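Local coordinates for probable 3-hydroxybutyryl-CoA dehydrogenase (Escherichia coli, PDB 3MOG), which catalyses the NAD-dependent oxidation of 3-hydroxyadipyl-CoA to 3-oxoadipyl-CoA in phenylacetate degradation, at residues C[298-303]-C[368-373]; C[351-356]-C[387-392]. One frame throughout, in Å; residues are numbered along the deposited sequence.

How the contacts relate
Contact 1 (298-303 with 368-373) lies at the surface, its centre about 37 Å from the centre of the chain, whereas contact 2 (351-356 with 387-392) is buried, its centre about 21 Å from the centre of the chain; their own centres are about 19 Å apart. They join at the layer between strand 351-356 and helix 362-373, which follow each other in the chain: Ile354 CD1 lies 3.7 Å from Ile369 CG1, and Ile354 CG2 meets Leu372 CD1. The strand thus packs against the helix on one side and against 387-392 on the other. Contact 1 mixes a hydrogen bond with an aromatic ring among backbone carbonyls; contact 2 is held by aliphatic and methionine packing.

Contact 1 (C[298-303]-C[368-373]); sequences VSDSFS and AIYYLQ
Gln373 OE1 takes the backbone N-H of Val298 at 3.1 Å, with an N-H...O angle of 163°. The donor lies in the carbonyl plane of the amide, on a lone pair. NE2 of the same amide bonds to Glu296 O, so the two ends of one side chain hold the incoming chain at two backbone points and fix how the amide is turned. Val298 also packs its CG2 against Ile369 CG2, 3.9 Å away, the two side chains crossing at about a right angle.

Helix 362-373 follows strand 351-356 in the chain and packs on the sheet of the reduced Rossmann-fold domain; segment 298-303, part of the loop leading into strand 307-309, lies along this helix. Tyr370 gives the largest share of the buried area. With CG anti to the backbone N (chi1 176°), its ring reaches out among the loop residues. Val298 O comes in at the ring edge, in plane, 3.4 Å from Tyr370 CD1, while Ser303 N lies over one face and Ser303 CB is 3.7 Å from Tyr370 CE2. At the phenol end, Asp300 OD2 stands 3.6 Å from Tyr370 OH, a long approach, the carboxylate turned 74° from the ring. A leucine in place of this tyrosine would probably leave a gap beside Ser303 and take the ring edge away from Val298 O. Pro304 also touches the tyrosine.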
# COMPACT_ATOMS: atom_id res chain seq x y z
N VAL C 298 -31.58 25.22 -26.11
CA VAL C 298 -32.88 25.34 -25.48
C VAL C 298 -33.49 26.65 -26.02
O VAL C 298 -32.75 27.61 -26.28
CB VAL C 298 -32.78 25.33 -23.94
CG1 VAL C 298 -34.11 24.94 -23.31
CG2 VAL C 298 -31.71 24.36 -23.49
N SER C 299 -34.81 26.66 -26.21
CA SER C 299 -35.51 27.78 -26.85
C SER C 299 -35.49 29.07 -26.01
O SER C 299 -35.33 29.02 -24.79
CB SER C 299 -36.95 27.38 -27.19
OG SER C 299 -37.67 27.03 -26.02
N ASP C 300 -35.67 30.20 -26.69
CA ASP C 300 -35.72 31.53 -26.06
C ASP C 300 -36.88 31.71 -25.08
O ASP C 300 -36.87 32.64 -24.27
CB ASP C 300 -35.78 32.63 -27.13
CG ASP C 300 -34.47 32.78 -27.89
OD1 ASP C 300 -34.06 31.83 -28.58
OD2 ASP C 300 -33.87 33.87 -27.79
N SER C 301 -37.86 30.82 -25.15
CA SER C 301 -38.99 30.80 -24.22
C SER C 301 -38.59 30.29 -22.84
O SER C 301 -39.28 30.55 -21.85
CB SER C 301 -40.12 29.93 -24.78
OG SER C 301 -39.77 28.55 -24.78
N PHE C 302 -37.48 29.56 -22.78
CA PHE C 302 -37.00 28.95 -21.54
C PHE C 302 -36.04 29.86 -20.77
O PHE C 302 -35.46 29.45 -19.76
CB PHE C 302 -36.32 27.61 -21.84
CG PHE C 302 -37.27 26.44 -21.84
CD1 PHE C 302 -38.25 26.32 -22.82
CD2 PHE C 302 -37.16 25.45 -20.87
CE1 PHE C 302 -39.12 25.24 -22.83
CE2 PHE C 302 -38.03 24.36 -20.86
CZ PHE C 302 -39.01 24.25 -21.84
N SER C 303 -35.89 31.10 -21.25
CA SER C 303 -35.04 32.12 -20.65
C SER C 303 -35.40 32.41 -19.19
O SER C 303 -36.58 32.50 -18.86
CB SER C 303 -35.11 33.41 -21.46
OG SER C 303 -34.54 34.49 -20.75
N ALA C 368 -30.49 26.65 -16.63
CA ALA C 368 -29.04 26.72 -16.49
C ALA C 368 -28.32 26.40 -17.80
O ALA C 368 -27.33 27.06 -18.13
CB ALA C 368 -28.56 25.80 -15.38
N ILE C 369 -28.82 25.41 -18.55
CA ILE C 369 -28.23 25.04 -19.84
C ILE C 369 -28.37 26.20 -20.83
O ILE C 369 -27.41 26.54 -21.54
CB ILE C 369 -28.84 23.73 -20.43
CG1 ILE C 369 -28.52 22.53 -19.53
CG2 ILE C 369 -28.34 23.46 -21.86
CD1 ILE C 369 -29.23 21.23 -19.90
N TYR C 370 -29.56 26.82 -20.85
CA TYR C 370 -29.85 27.97 -21.71
C TYR C 370 -28.88 29.11 -21.43
O TYR C 370 -28.21 29.60 -22.34
CB TYR C 370 -31.31 28.45 -21.56
CG TYR C 370 -31.61 29.72 -22.36
CD1 TYR C 370 -31.93 29.65 -23.73
CD2 TYR C 370 -31.56 30.98 -21.77
CE1 TYR C 370 -32.19 30.81 -24.47
CE2 TYR C 370 -31.80 32.14 -22.50
CZ TYR C 370 -32.12 32.05 -23.85
OH TYR C 370 -32.37 33.21 -24.56
N TYR C 371 -28.80 29.52 -20.16
CA TYR C 371 -27.90 30.59 -19.73
C TYR C 371 -26.47 30.41 -20.23
O TYR C 371 -25.85 31.36 -20.70
CB TYR C 371 -27.90 30.71 -18.20
CG TYR C 371 -26.84 31.66 -17.68
CD1 TYR C 371 -25.70 31.17 -17.03
CD2 TYR C 371 -26.97 33.03 -17.87
CE1 TYR C 371 -24.72 32.04 -16.56
CE2 TYR C 371 -25.99 33.91 -17.41
CZ TYR C 371 -24.88 33.41 -16.75
OH TYR C 371 -23.91 34.28 -16.30
N LEU C 372 -25.98 29.17 -20.14
CA LEU C 372 -24.61 28.86 -20.52
C LEU C 372 -24.40 28.95 -22.02
O LEU C 372 -23.39 29.51 -22.47
CB LEU C 372 -24.22 27.47 -20.01
CG LEU C 372 -24.03 27.33 -18.50
CD1 LEU C 372 -23.90 25.87 -18.09
CD2 LEU C 372 -22.83 28.14 -18.04
N GLN C 373 -25.35 28.41 -22.78
CA GLN C 373 -25.32 28.39 -24.25
C GLN C 373 -25.30 29.80 -24.82
O GLN C 373 -24.62 30.07 -25.81
CB GLN C 373 -26.52 27.62 -24.80
CG GLN C 373 -26.40 26.11 -24.74
CD GLN C 373 -27.70 25.41 -25.09
OE1 GLN C 373 -28.78 25.99 -25.00
NE2 GLN C 373 -27.60 24.15 -25.49

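Contact 2 (C[351-356]-C[387-392]); sequences VVTIAA and GMLIWR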
# COMPACT_ATOMS: atom_id res chain seq x y z
N VAL C 351 -15.70 24.43 -24.24
CA VAL C 351 -16.31 23.21 -23.74
C VAL C 351 -16.42 23.24 -22.22
O VAL C 351 -15.44 23.52 -21.53
CB VAL C 351 -15.62 21.95 -24.29
CG1 VAL C 351 -15.96 20.72 -23.47
CG2 VAL C 351 -16.03 21.75 -25.75
N VAL C 352 -17.63 22.99 -21.74
CA VAL C 352 -17.98 23.08 -20.34
C VAL C 352 -18.74 21.79 -19.96
O VAL C 352 -19.63 21.36 -20.72
CB VAL C 352 -18.88 24.34 -20.15
CG1 VAL C 352 -19.89 24.17 -19.05
CG2 VAL C 352 -18.04 25.58 -19.94
N THR C 353 -18.40 21.14 -18.84
CA THR C 353 -19.25 20.04 -18.36
C THR C 353 -20.14 20.45 -17.18
O THR C 353 -19.79 21.33 -16.40
CB THR C 353 -18.53 18.66 -18.13
OG1 THR C 353 -17.74 18.69 -16.93
CG2 THR C 353 -17.68 18.27 -19.30
N ILE C 354 -21.31 19.82 -17.09
CA ILE C 354 -22.29 20.13 -16.05
C ILE C 354 -22.92 18.86 -15.50
O ILE C 354 -22.90 17.82 -16.15
CB ILE C 354 -23.44 21.09 -16.53
CG1 ILE C 354 -24.40 20.37 -17.49
CG2 ILE C 354 -22.89 22.39 -17.16
CD1 ILE C 354 -25.79 20.96 -17.51
N ALA C 355 -23.45 18.94 -14.29
CA ALA C 355 -24.22 17.84 -13.73
C ALA C 355 -25.35 18.44 -12.97
O ALA C 355 -25.17 19.42 -12.23
CB ALA C 355 -23.36 16.95 -12.81
N ALA C 356 -26.53 17.87 -13.18
CA ALA C 356 -27.74 18.29 -12.48
C ALA C 356 -27.93 17.36 -11.30
O ALA C 356 -27.66 16.17 -11.40
CB ALA C 356 -28.93 18.17 -13.40
N GLY C 387 -15.90 16.90 -7.96
CA GLY C 387 -14.77 17.56 -8.60
C GLY C 387 -14.82 17.52 -10.12
O GLY C 387 -14.00 18.17 -10.78
N MET C 388 -15.78 16.77 -10.66
CA MET C 388 -16.00 16.60 -12.10
C MET C 388 -14.73 16.15 -12.83
O MET C 388 -14.13 15.14 -12.44
CB MET C 388 -16.66 17.85 -12.72
CG MET C 388 -17.98 18.24 -12.04
SD MET C 388 -19.35 17.15 -12.46
CE MET C 388 -19.96 18.11 -13.82
N LEU C 389 -14.29 16.89 -13.85
CA LEU C 389 -13.23 16.39 -14.74
C LEU C 389 -12.01 17.28 -14.82
O LEU C 389 -10.91 16.88 -14.45
CB LEU C 389 -13.78 16.14 -16.16
CG LEU C 389 -14.86 15.07 -16.32
CD1 LEU C 389 -15.28 14.95 -17.78
CD2 LEU C 389 -14.40 13.70 -15.77
N ILE C 390 -12.23 18.49 -15.30
CA ILE C 390 -11.19 19.46 -15.54
C ILE C 390 -10.57 19.85 -14.22
O ILE C 390 -9.36 19.69 -14.04
CB ILE C 390 -11.77 20.71 -16.26
CG1 ILE C 390 -12.16 20.37 -17.71
CG2 ILE C 390 -10.81 21.88 -16.20
CD1 ILE C 390 -13.09 21.42 -18.37
N TRP C 391 -11.40 20.31 -13.27
CA TRP C 391 -10.90 20.81 -12.00
C TRP C 391 -10.27 19.71 -11.17
O TRP C 391 -9.24 19.93 -10.55
CB TRP C 391 -11.97 21.60 -11.21
CG TRP C 391 -12.03 23.02 -11.71
CD1 TRP C 391 -12.74 23.48 -12.79
CD2 TRP C 391 -11.30 24.14 -11.21
NE1 TRP C 391 -12.51 24.83 -12.97
CE2 TRP C 391 -11.63 25.26 -12.01
CE3 TRP C 391 -10.39 24.32 -10.15
CZ2 TRP C 391 -11.09 26.53 -11.79
CZ3 TRP C 391 -9.86 25.58 -9.92
CH2 TRP C 391 -10.21 26.67 -10.74
N ARG C 392 -10.87 18.52 -11.21
CA ARG C 392 -10.36 17.36 -10.47
C ARG C 392 -8.97 16.95 -10.97
O ARG C 392 -8.07 16.68 -10.16
CB ARG C 392 -11.36 16.19 -10.59
CG ARG C 392 -10.91 14.91 -9.92
CD ARG C 392 -12.09 14.09 -9.54
NE ARG C 392 -11.69 12.78 -9.04
CZ ARG C 392 -12.52 11.90 -8.50
NH1 ARG C 392 -13.80 12.22 -8.38
NH2 ARG C 392 -12.07 10.70 -8.08
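Met388 drives its terminal methyl against strand 351-356, where the packing is closest: Met388 CE lies 3.5 Å from Ile354 C and 3.7 Å from Ala355 CB. Met388 SD lies 4.0 Å from Ala355 CB. Bends at chi2 (-74°) and chi3 (-93°) fold the chain so that its methyl, rather than its length, meets the backbone. Ala355 points its CB toward segment 387-392. Thr353 OG1 flanks the methyl, 3.9 Å from Met388 CE, and the two side chains slide past each other in opposite directions.

Toward Val351 the contact is looser. Thr353 CG2 is 4.4 Å from Leu389 CD1, and Ile390 CD1 comes no nearer than 4.5 Å to Val351 O. This looser end is still mostly covered: Val351 is partly exposed, but Thr353, Leu389 and Ile390 are buried, with Ala219 of helix 213-223 touching all three.

Polar support comes from beside the strand. Asp345, at the end of strand 341-345, accepts the backbone N-H groups of Leu389 and Ile390 on OD1 and that of Trp391 on OD2. Its carboxylate thus holds the first turn of helix 390-406, for which Leu389 occupies the N-cap position. The arrangement is consistent with a domain junction of the 3-hydroxyacyl-CoA dehydrogenase family, the sheet of a reduced Rossmann fold packing against the loop and first turn of a helix of the helical C-terminal domain.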